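Local atomic coordinates of D-2-hydroxyacid dehydrogensase protein (Ketogulonicigenium vulgare, PDB entry 4LSW), a protein that probably catalyses the NAD(P)-dependent, stereospecific interconversion of D-2-hydroxyacids and their 2-oxoacids. Residues 146-160 against 191-205. Sequence-based numbering, arbitrary orientation.
Sequences RRAGVLGLGRIGFEV and AVTLARDVDFLFVTL
Gly149 and Leu151 hydrogen-bond to Phe200 and Phe202, joining strands 147-151 and 200-203 as parallel neighbours in the middle of the sheet of the Rossmann-type domain expected to bind NAD(P). At its C-terminal end this ladder runs into a GxGxxG-like turn, Gly152, Gly154 and Gly157. The two sheet faces are tightly packed. On one, Leu151 packs its CB on Leu194 CD2 (4.1 Å) and its branches on Ala191 and Leu205; Gly149 leaves room for Leu194, Val198 and Leu201, which a CB would press tightly. On the other face, Val160 CG1 sits over the Phe202 ring in a CH-pi contact, 3.9 Å from the ring centroid.

The partly exposed end is polar. Arg147 bends at chi3 (-57°) and grips the Asp199 carboxylate side-on, NE to OD2 at 3.0 Å and NH2 to OD1 at 2.8 Å, both bonds nearly straight yet reaching the oxygens from above the carboxylate plane. OD2 also accepts from Arg147 N on its anti lone pair. Arg146, whose NH1 bonds to Arg142 O, adds a longer NH2 to OD1 salt bridge, and a water donates to OD2. A leucine in place of Arg147 would probably leave the Asp199 carboxylate less firmly held, with the longer Arg146 salt bridge as its charged mate in this network, though the backbone N bond could remain. Back at the glycine turn, Thr204 OG1, placed between its backbone N and carbonyl carbon (chi1 47°), donates to Gly152 O at 2.7 Å, in the carbonyl plane.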
ATOM      1  N   ARG A 146      -4.158  10.995  23.423  1.00  4.95           N
ATOM      2  CA  ARG A 146      -2.958  10.230  23.737  1.00  5.02           C
ATOM      3  C   ARG A 146      -1.875  10.492  22.685  1.00  7.18           C
ATOM      4  O   ARG A 146      -2.026  11.380  21.845  1.00  6.27           O
ATOM      5  CB  ARG A 146      -3.302   8.747  23.900  1.00  7.99           C
ATOM      6  CG  ARG A 146      -4.289   8.506  25.075  1.00  7.82           C
ATOM      7  CD  ARG A 146      -4.569   7.036  25.305  1.00  9.65           C
ATOM      8  NE  ARG A 146      -3.384   6.303  25.749  1.00 12.15           N
ATOM      9  CZ  ARG A 146      -3.260   4.982  25.690  1.00 13.11           C
ATOM     10  NH1 ARG A 146      -4.243   4.235  25.207  1.00 13.68           N
ATOM     11  NH2 ARG A 146      -2.146   4.400  26.115  1.00 15.03           N
ATOM     12  N   ARG A 147      -0.770   9.754  22.751  1.00  5.11           N
ATOM     13  CA  ARG A 147       0.396  10.073  21.939  1.00  6.38           C
ATOM     14  C   ARG A 147       0.509   9.146  20.732  1.00  4.67           C
ATOM     15  O   ARG A 147       0.434   7.929  20.875  1.00  5.49           O
ATOM     16  CB  ARG A 147       1.659   9.967  22.802  1.00  7.40           C
ATOM     17  CG  ARG A 147       1.635  10.874  24.047  1.00  6.03           C
ATOM     18  CD  ARG A 147       2.723  10.453  25.025  1.00  7.45           C
ATOM     19  NE  ARG A 147       2.579   9.051  25.404  1.00  8.95           N
ATOM     20  CZ  ARG A 147       3.474   8.364  26.110  1.00 10.36           C
ATOM     21  NH1 ARG A 147       4.591   8.944  26.523  1.00 12.29           N
ATOM     22  NH2 ARG A 147       3.244   7.088  26.403  1.00 11.53           N
ATOM     23  N   ALA A 148       0.684   9.732  19.551  1.00  3.91           N
ATOM     24  CA  ALA A 148       0.797   8.959  18.321  1.00  3.67           C
ATOM     25  C   ALA A 148       2.017   9.382  17.533  1.00  7.09           C
ATOM     26  O   ALA A 148       2.313  10.571  17.436  1.00  7.16           O
ATOM     27  CB  ALA A 148      -0.479   9.115  17.475  1.00  6.10           C
ATOM     28  N   GLY A 149       2.706   8.393  16.970  1.00  5.09           N
ATOM     29  CA  GLY A 149       3.856   8.651  16.128  1.00  5.67           C
ATOM     30  C   GLY A 149       3.571   8.160  14.729  1.00  3.86           C
ATOM     31  O   GLY A 149       2.935   7.123  14.546  1.00  4.92           O
ATOM     32  N   VAL A 150       4.048   8.907  13.743  1.00  4.95           N
ATOM     33  CA  VAL A 150       3.896   8.525  12.348  1.00  4.90           C
ATOM     34  C   VAL A 150       5.280   8.342  11.730  1.00  4.94           C
ATOM     35  O   VAL A 150       6.068   9.298  11.641  1.00  5.38           O
ATOM     36  CB  VAL A 150       3.069   9.564  11.577  1.00  5.54           C
ATOM     37  CG1 VAL A 150       2.865   9.148  10.127  1.00  6.77           C
ATOM     38  CG2 VAL A 150       1.712   9.768  12.266  1.00  5.29           C
ATOM     39  N   LEU A 151       5.574   7.107  11.322  1.00  4.77           N
ATOM     40  CA  LEU A 151       6.871   6.750  10.747  1.00  4.76           C
ATOM     41  C   LEU A 151       6.770   6.835   9.230  1.00  5.69           C
ATOM     42  O   LEU A 151       6.176   5.969   8.574  1.00  7.80           O
ATOM     43  CB  LEU A 151       7.285   5.350  11.200  1.00  6.01           C
ATOM     44  CG  LEU A 151       8.618   4.842  10.662  1.00  6.07           C
ATOM     45  CD1 LEU A 151       9.734   5.821  11.005  1.00  9.07           C
ATOM     46  CD2 LEU A 151       8.907   3.490  11.257  1.00 10.12           C
ATOM     47  N   GLY A 152       7.318   7.916   8.686  1.00  6.04           N
ATOM     48  CA  GLY A 152       7.153   8.245   7.279  1.00  7.01           C
ATOM     49  C   GLY A 152       6.029   9.249   7.123  1.00  7.94           C
ATOM     50  O   GLY A 152       4.857   8.886   7.242  1.00  8.87           O
ATOM     51  N   LEU A 153       6.377  10.507   6.877  1.00  8.48           N
ATOM     52  CA  LEU A 153       5.362  11.552   6.743  1.00  6.20           C
ATOM     53  C   LEU A 153       5.298  12.098   5.315  1.00  6.81           C
ATOM     54  O   LEU A 153       5.423  13.304   5.079  1.00  8.51           O
ATOM     55  CB  LEU A 153       5.584  12.672   7.763  1.00  6.08           C
ATOM     56  CG  LEU A 153       4.296  13.451   8.042  1.00  5.51           C
ATOM     57  CD1 LEU A 153       3.448  12.745   9.094  1.00  6.16           C
ATOM     58  CD2 LEU A 153       4.614  14.877   8.447  1.00  7.73           C
ATOM     59  N   GLY A 154       5.120  11.177   4.370  1.00  7.74           N
ATOM     60  CA  GLY A 154       4.813  11.520   2.995  1.00  7.66           C
ATOM     61  C   GLY A 154       3.313  11.702   2.848  1.00  8.22           C
ATOM     62  O   GLY A 154       2.639  12.063   3.808  1.00  9.00           O
ATOM     63  N   ARG A 155       2.794  11.447   1.650  1.00  8.29           N
ATOM     64  CA  ARG A 155       1.374  11.627   1.369  1.00  9.83           C
ATOM     65  C   ARG A 155       0.493  10.924   2.400  1.00  8.55           C
ATOM     66  O   ARG A 155      -0.413  11.541   2.996  1.00  9.28           O
ATOM     67  CB  ARG A 155       1.054  11.068  -0.018  1.00 13.70           C
ATOM     68  CG  ARG A 155       1.743  11.786  -1.170  1.00 19.69           C
ATOM     69  CD  ARG A 155       1.784  10.914  -2.416  1.00 18.11           C
ATOM     70  NE  ARG A 155       2.141  11.686  -3.607  1.00 19.40           N
ATOM     71  CZ  ARG A 155       3.389  11.987  -3.966  1.00 21.04           C
ATOM     72  NH1 ARG A 155       4.419  11.596  -3.224  1.00 20.90           N
ATOM     73  NH2 ARG A 155       3.610  12.695  -5.066  1.00 25.24           N
ATOM     74  N   ILE A 156       0.757   9.642   2.612  1.00  8.43           N
ATOM     75  CA  ILE A 156      -0.086   8.831   3.477  1.00  6.99           C
ATOM     76  C   ILE A 156       0.067   9.233   4.930  1.00  7.23           C
ATOM     77  O   ILE A 156      -0.923   9.429   5.638  1.00  8.00           O
ATOM     78  CB  ILE A 156       0.188   7.332   3.309  1.00 10.89           C
ATOM     79  CG1 ILE A 156      -0.144   6.923   1.874  1.00 17.80           C
ATOM     80  CG2 ILE A 156      -0.662   6.532   4.297  1.00 11.34           C
ATOM     81  CD1 ILE A 156       0.118   5.480   1.565  1.00 20.43           C
ATOM     82  N   GLY A 157       1.308   9.353   5.381  1.00  6.59           N
ATOM     83  CA  GLY A 157       1.561   9.709   6.759  1.00  6.75           C
ATOM     84  C   GLY A 157       0.953  11.048   7.118  1.00  6.08           C
ATOM     85  O   GLY A 157       0.409  11.212   8.204  1.00  4.95           O
ATOM     86  N   PHE A 158       1.051  12.006   6.204  1.00  6.57           N
ATOM     87  CA  PHE A 158       0.441  13.310   6.408  1.00  5.46           C
ATOM     88  C   PHE A 158      -1.059  13.186   6.593  1.00  6.52           C
ATOM     89  O   PHE A 158      -1.618  13.769   7.520  1.00  6.03           O
ATOM     90  CB  PHE A 158       0.742  14.236   5.236  1.00  7.85           C
ATOM     91  CG  PHE A 158       0.168  15.603   5.390  1.00  8.46           C
ATOM     92  CD1 PHE A 158       0.590  16.424   6.425  1.00 11.45           C
ATOM     93  CD2 PHE A 158      -0.765  16.081   4.491  1.00 14.48           C
ATOM     94  CE1 PHE A 158       0.071  17.705   6.575  1.00 14.90           C
ATOM     95  CE2 PHE A 158      -1.289  17.361   4.626  1.00 18.61           C
ATOM     96  CZ  PHE A 158      -0.870  18.171   5.672  1.00 15.43           C
ATOM     97  N   GLU A 159      -1.707  12.407   5.730  1.00  6.83           N
ATOM     98  CA  GLU A 159      -3.152  12.240   5.858  1.00  6.02           C
ATOM     99  C   GLU A 159      -3.527  11.547   7.159  1.00  7.12           C
ATOM    100  O   GLU A 159      -4.525  11.913   7.794  1.00  5.57           O
ATOM    101  CB  GLU A 159      -3.732  11.486   4.667  1.00  9.02           C
ATOM    102  CG  GLU A 159      -3.742  12.301   3.391  1.00 14.89           C
ATOM    103  CD  GLU A 159      -4.400  13.653   3.558  1.00 10.78           C
ATOM    104  OE1 GLU A 159      -5.548  13.713   4.051  1.00 13.12           O
ATOM    105  OE2 GLU A 159      -3.767  14.666   3.193  1.00 18.67           O
ATOM    106  N   VAL A 160      -2.734  10.560   7.579  1.00  5.37           N
ATOM    107  CA  VAL A 160      -2.961   9.951   8.882  1.00  4.92           C
ATOM    108  C   VAL A 160      -2.889  10.994  10.002  1.00  7.09           C
ATOM    109  O   VAL A 160      -3.786  11.076  10.849  1.00  5.77           O
ATOM    110  CB  VAL A 160      -1.961   8.796   9.147  1.00  4.59           C
ATOM    111  CG1 VAL A 160      -1.986   8.374  10.627  1.00  6.13           C
ATOM    112  CG2 VAL A 160      -2.261   7.611   8.231  1.00  7.25           C
ATOM    113  N   ALA A 191      13.488   6.080  14.440  1.00  7.64           N
ATOM    114  CA  ALA A 191      12.287   5.335  14.797  1.00  6.93           C
ATOM    115  C   ALA A 191      12.258   4.874  16.254  1.00  8.81           C
ATOM    116  O   ALA A 191      11.186   4.790  16.849  1.00  7.03           O
ATOM    117  CB  ALA A 191      12.093   4.158  13.864  1.00  7.91           C
ATOM    118  N   VAL A 192      13.417   4.578  16.838  1.00  6.50           N
ATOM    119  CA  VAL A 192      13.448   4.144  18.232  1.00  6.14           C
ATOM    120  C   VAL A 192      12.958   5.239  19.167  1.00  6.87           C
ATOM    121  O   VAL A 192      12.089   4.993  20.014  1.00  8.83           O
ATOM    122  CB  VAL A 192      14.853   3.665  18.662  1.00  6.80           C
ATOM    123  CG1 VAL A 192      14.894   3.426  20.169  1.00 10.70           C
ATOM    124  CG2 VAL A 192      15.211   2.411  17.916  1.00  9.87           C
ATOM    125  N   THR A 193      13.486   6.449  18.987  1.00  8.20           N
ATOM    126  CA  THR A 193      13.074   7.591  19.798  1.00  8.40           C
ATOM    127  C   THR A 193      11.606   7.914  19.565  1.00  9.20           C
ATOM    128  O   THR A 193      10.867   8.209  20.509  1.00 10.32           O
ATOM    129  CB  THR A 193      13.915   8.825  19.476  1.00 11.17           C
ATOM    130  OG1 THR A 193      15.307   8.497  19.608  1.00 14.90           O
ATOM    131  CG2 THR A 193      13.566   9.972  20.413  1.00 13.93           C
ATOM    132  N   LEU A 194      11.177   7.852  18.310  1.00  7.39           N
ATOM    133  CA  LEU A 194       9.778   8.102  17.979  1.00  6.23           C
ATOM    134  C   LEU A 194       8.885   7.152  18.771  1.00  7.43           C
ATOM    135  O   LEU A 194       7.927   7.567  19.436  1.00  8.38           O
ATOM    136  CB  LEU A 194       9.549   7.906  16.476  1.00  6.52           C
ATOM    137  CG  LEU A 194       8.117   8.127  15.973  1.00  4.71           C
ATOM    138  CD1 LEU A 194       7.743   9.579  16.139  1.00  7.17           C
ATOM    139  CD2 LEU A 194       8.019   7.705  14.523  1.00  6.26           C
ATOM    140  N   ALA A 195       9.221   5.871  18.716  1.00  6.08           N
ATOM    141  CA  ALA A 195       8.407   4.848  19.352  1.00  4.70           C
ATOM    142  C   ALA A 195       8.374   4.968  20.870  1.00  6.21           C
ATOM    143  O   ALA A 195       7.344   4.711  21.511  1.00  6.81           O
ATOM    144  CB  ALA A 195       8.927   3.481  18.949  1.00  5.04           C
ATOM    145  N   ARG A 196       9.519   5.329  21.448  1.00  5.87           N
ATOM    146  CA  ARG A 196       9.651   5.422  22.895  1.00  7.25           C
ATOM    147  C   ARG A 196       8.585   6.306  23.540  1.00  8.14           C
ATOM    148  O   ARG A 196       8.072   5.982  24.616  1.00  7.79           O
ATOM    149  CB  ARG A 196      11.051   5.932  23.264  1.00 11.07           C
ATOM    150  CG  ARG A 196      11.299   5.993  24.769  1.00 13.83           C
ATOM    151  CD  ARG A 196      12.643   6.634  25.096  1.00 19.75           C
ATOM    152  NE  ARG A 196      12.828   7.892  24.376  1.00 28.75           N
ATOM    153  CZ  ARG A 196      12.738   9.101  24.923  1.00 27.91           C
ATOM    154  NH1 ARG A 196      12.473   9.231  26.219  1.00 38.29           N
ATOM    155  NH2 ARG A 196      12.927  10.187  24.177  1.00 23.97           N
ATOM    156  N   ASP A 197       8.254   7.405  22.873  1.00  7.51           N
ATOM    157  CA  ASP A 197       7.391   8.431  23.451  1.00  8.55           C
ATOM    158  C   ASP A 197       5.945   8.393  22.966  1.00  8.29           C
ATOM    159  O   ASP A 197       5.214   9.360  23.170  1.00  7.36           O
ATOM    160  CB  ASP A 197       7.965   9.825  23.170  1.00 10.21           C
ATOM    161  CG  ASP A 197       9.304  10.047  23.831  1.00 16.82           C
ATOM    162  OD1 ASP A 197       9.556   9.406  24.867  1.00 14.68           O
ATOM    163  OD2 ASP A 197      10.101  10.854  23.305  1.00 17.23           O
ATOM    164  N   VAL A 198       5.524   7.310  22.318  1.00  5.68           N
ATOM    165  CA  VAL A 198       4.136   7.244  21.828  1.00  4.35           C
ATOM    166  C   VAL A 198       3.388   5.992  22.258  1.00  5.03           C
ATOM    167  O   VAL A 198       3.998   4.986  22.622  1.00  6.85           O
ATOM    168  CB  VAL A 198       4.030   7.403  20.288  1.00  5.73           C
ATOM    169  CG1 VAL A 198       4.689   8.677  19.841  1.00  5.25           C
ATOM    170  CG2 VAL A 198       4.639   6.192  19.571  1.00  5.00           C
ATOM    171  N   ASP A 199       2.058   6.065  22.190  1.00  5.43           N
ATOM    172  CA  ASP A 199       1.183   4.967  22.538  1.00  5.46           C
ATOM    173  C   ASP A 199       0.735   4.183  21.303  1.00  4.72           C
ATOM    174  O   ASP A 199       0.358   3.020  21.407  1.00  5.57           O
ATOM    175  CB  ASP A 199      -0.038   5.512  23.286  1.00  7.17           C
ATOM    176  CG  ASP A 199       0.354   6.334  24.499  1.00  8.02           C
ATOM    177  OD1 ASP A 199       0.968   5.743  25.404  1.00  7.91           O
ATOM    178  OD2 ASP A 199       0.081   7.559  24.548  1.00  6.96           O
ATOM    179  N   PHE A 200       0.780   4.831  20.142  1.00  4.99           N
ATOM    180  CA  PHE A 200       0.348   4.251  18.878  1.00  4.02           C
ATOM    181  C   PHE A 200       1.375   4.663  17.845  1.00  5.36           C
ATOM    182  O   PHE A 200       1.714   5.840  17.767  1.00  5.35           O
ATOM    183  CB  PHE A 200      -1.013   4.828  18.454  1.00  3.64           C
ATOM    184  CG  PHE A 200      -2.100   4.667  19.476  1.00  4.50           C
ATOM    185  CD1 PHE A 200      -2.868   3.511  19.511  1.00  5.35           C
ATOM    186  CD2 PHE A 200      -2.370   5.678  20.392  1.00  5.88           C
ATOM    187  CE1 PHE A 200      -3.894   3.362  20.446  1.00  4.46           C
ATOM    188  CE2 PHE A 200      -3.387   5.527  21.339  1.00  6.85           C
ATOM    189  CZ  PHE A 200      -4.151   4.378  21.359  1.00  6.68           C
ATOM    190  N   LEU A 201       1.895   3.709  17.081  1.00  4.68           N
ATOM    191  CA  LEU A 201       2.879   4.016  16.034  1.00  4.27           C
ATOM    192  C   LEU A 201       2.367   3.540  14.684  1.00  5.64           C
ATOM    193  O   LEU A 201       2.093   2.344  14.503  1.00  6.23           O
ATOM    194  CB  LEU A 201       4.217   3.324  16.324  1.00  4.99           C
ATOM    195  CG  LEU A 201       5.333   3.534  15.299  1.00  5.02           C
ATOM    196  CD1 LEU A 201       5.743   4.996  15.237  1.00  7.20           C
ATOM    197  CD2 LEU A 201       6.538   2.653  15.629  1.00  7.38           C
ATOM    198  N   PHE A 202       2.219   4.468  13.752  1.00  4.48           N
ATOM    199  CA  PHE A 202       1.765   4.136  12.408  1.00  5.33           C
ATOM    200  C   PHE A 202       2.963   3.994  11.494  1.00  6.09           C
ATOM    201  O   PHE A 202       3.813   4.884  11.443  1.00  5.94           O
ATOM    202  CB  PHE A 202       0.857   5.249  11.866  1.00  4.41           C
ATOM    203  CG  PHE A 202      -0.478   5.322  12.545  1.00  4.02           C
ATOM    204  CD1 PHE A 202      -0.626   5.993  13.759  1.00  5.90           C
ATOM    205  CD2 PHE A 202      -1.583   4.705  11.982  1.00  4.57           C
ATOM    206  CE1 PHE A 202      -1.857   6.059  14.393  1.00  5.40           C
ATOM    207  CE2 PHE A 202      -2.818   4.773  12.616  1.00  6.19           C
ATOM    208  CZ  PHE A 202      -2.951   5.449  13.816  1.00  6.01           C
ATOM    209  N   VAL A 203       3.024   2.891  10.758  1.00  6.05           N
ATOM    210  CA  VAL A 203       4.095   2.692   9.791  1.00  5.80           C
ATOM    211  C   VAL A 203       3.561   3.016   8.404  1.00  9.25           C
ATOM    212  O   VAL A 203       2.725   2.285   7.850  1.00  8.57           O
ATOM    213  CB  VAL A 203       4.634   1.266   9.835  1.00  7.27           C
ATOM    214  CG1 VAL A 203       5.807   1.124   8.875  1.00 11.25           C
ATOM    215  CG2 VAL A 203       5.059   0.929  11.247  1.00  8.26           C
ATOM    216  N   THR A 204       4.022   4.149   7.883  1.00 10.07           N
ATOM    217  CA  THR A 204       3.545   4.705   6.625  1.00 10.06           C
ATOM    218  C   THR A 204       4.757   5.096   5.791  1.00 14.23           C
ATOM    219  O   THR A 204       4.864   6.214   5.300  1.00 16.68           O
ATOM    220  CB  THR A 204       2.614   5.919   6.872  1.00  8.94           C
ATOM    221  OG1 THR A 204       3.215   6.804   7.825  1.00 11.63           O
ATOM    222  CG2 THR A 204       1.292   5.452   7.444  1.00 12.03           C
ATOM    223  N   LEU A 205       5.677   4.146   5.661  1.00 11.52           N
ATOM    224  CA  LEU A 205       6.889   4.309   4.862  1.00 15.72           C
ATOM    225  C   LEU A 205       6.625   3.858   3.434  1.00 21.22           C
ATOM    226  O   LEU A 205       6.332   2.687   3.194  1.00 24.11           O
ATOM    227  CB  LEU A 205       8.013   3.456   5.442  1.00 17.01           C
ATOM    228  CG  LEU A 205       8.604   3.877   6.780  1.00 18.33           C
ATOM    229  CD1 LEU A 205       9.439   2.744   7.377  1.00 21.18           C
ATOM    230  CD2 LEU A 205       9.446   5.140   6.612  1.00 21.15           C
TER
HETATM  231  O   HOH W   1      -0.986   8.125  27.143  1.00 23.88           O
HETATM  232  O   HOH W   2       3.826   8.544   4.135  1.00 10.90           O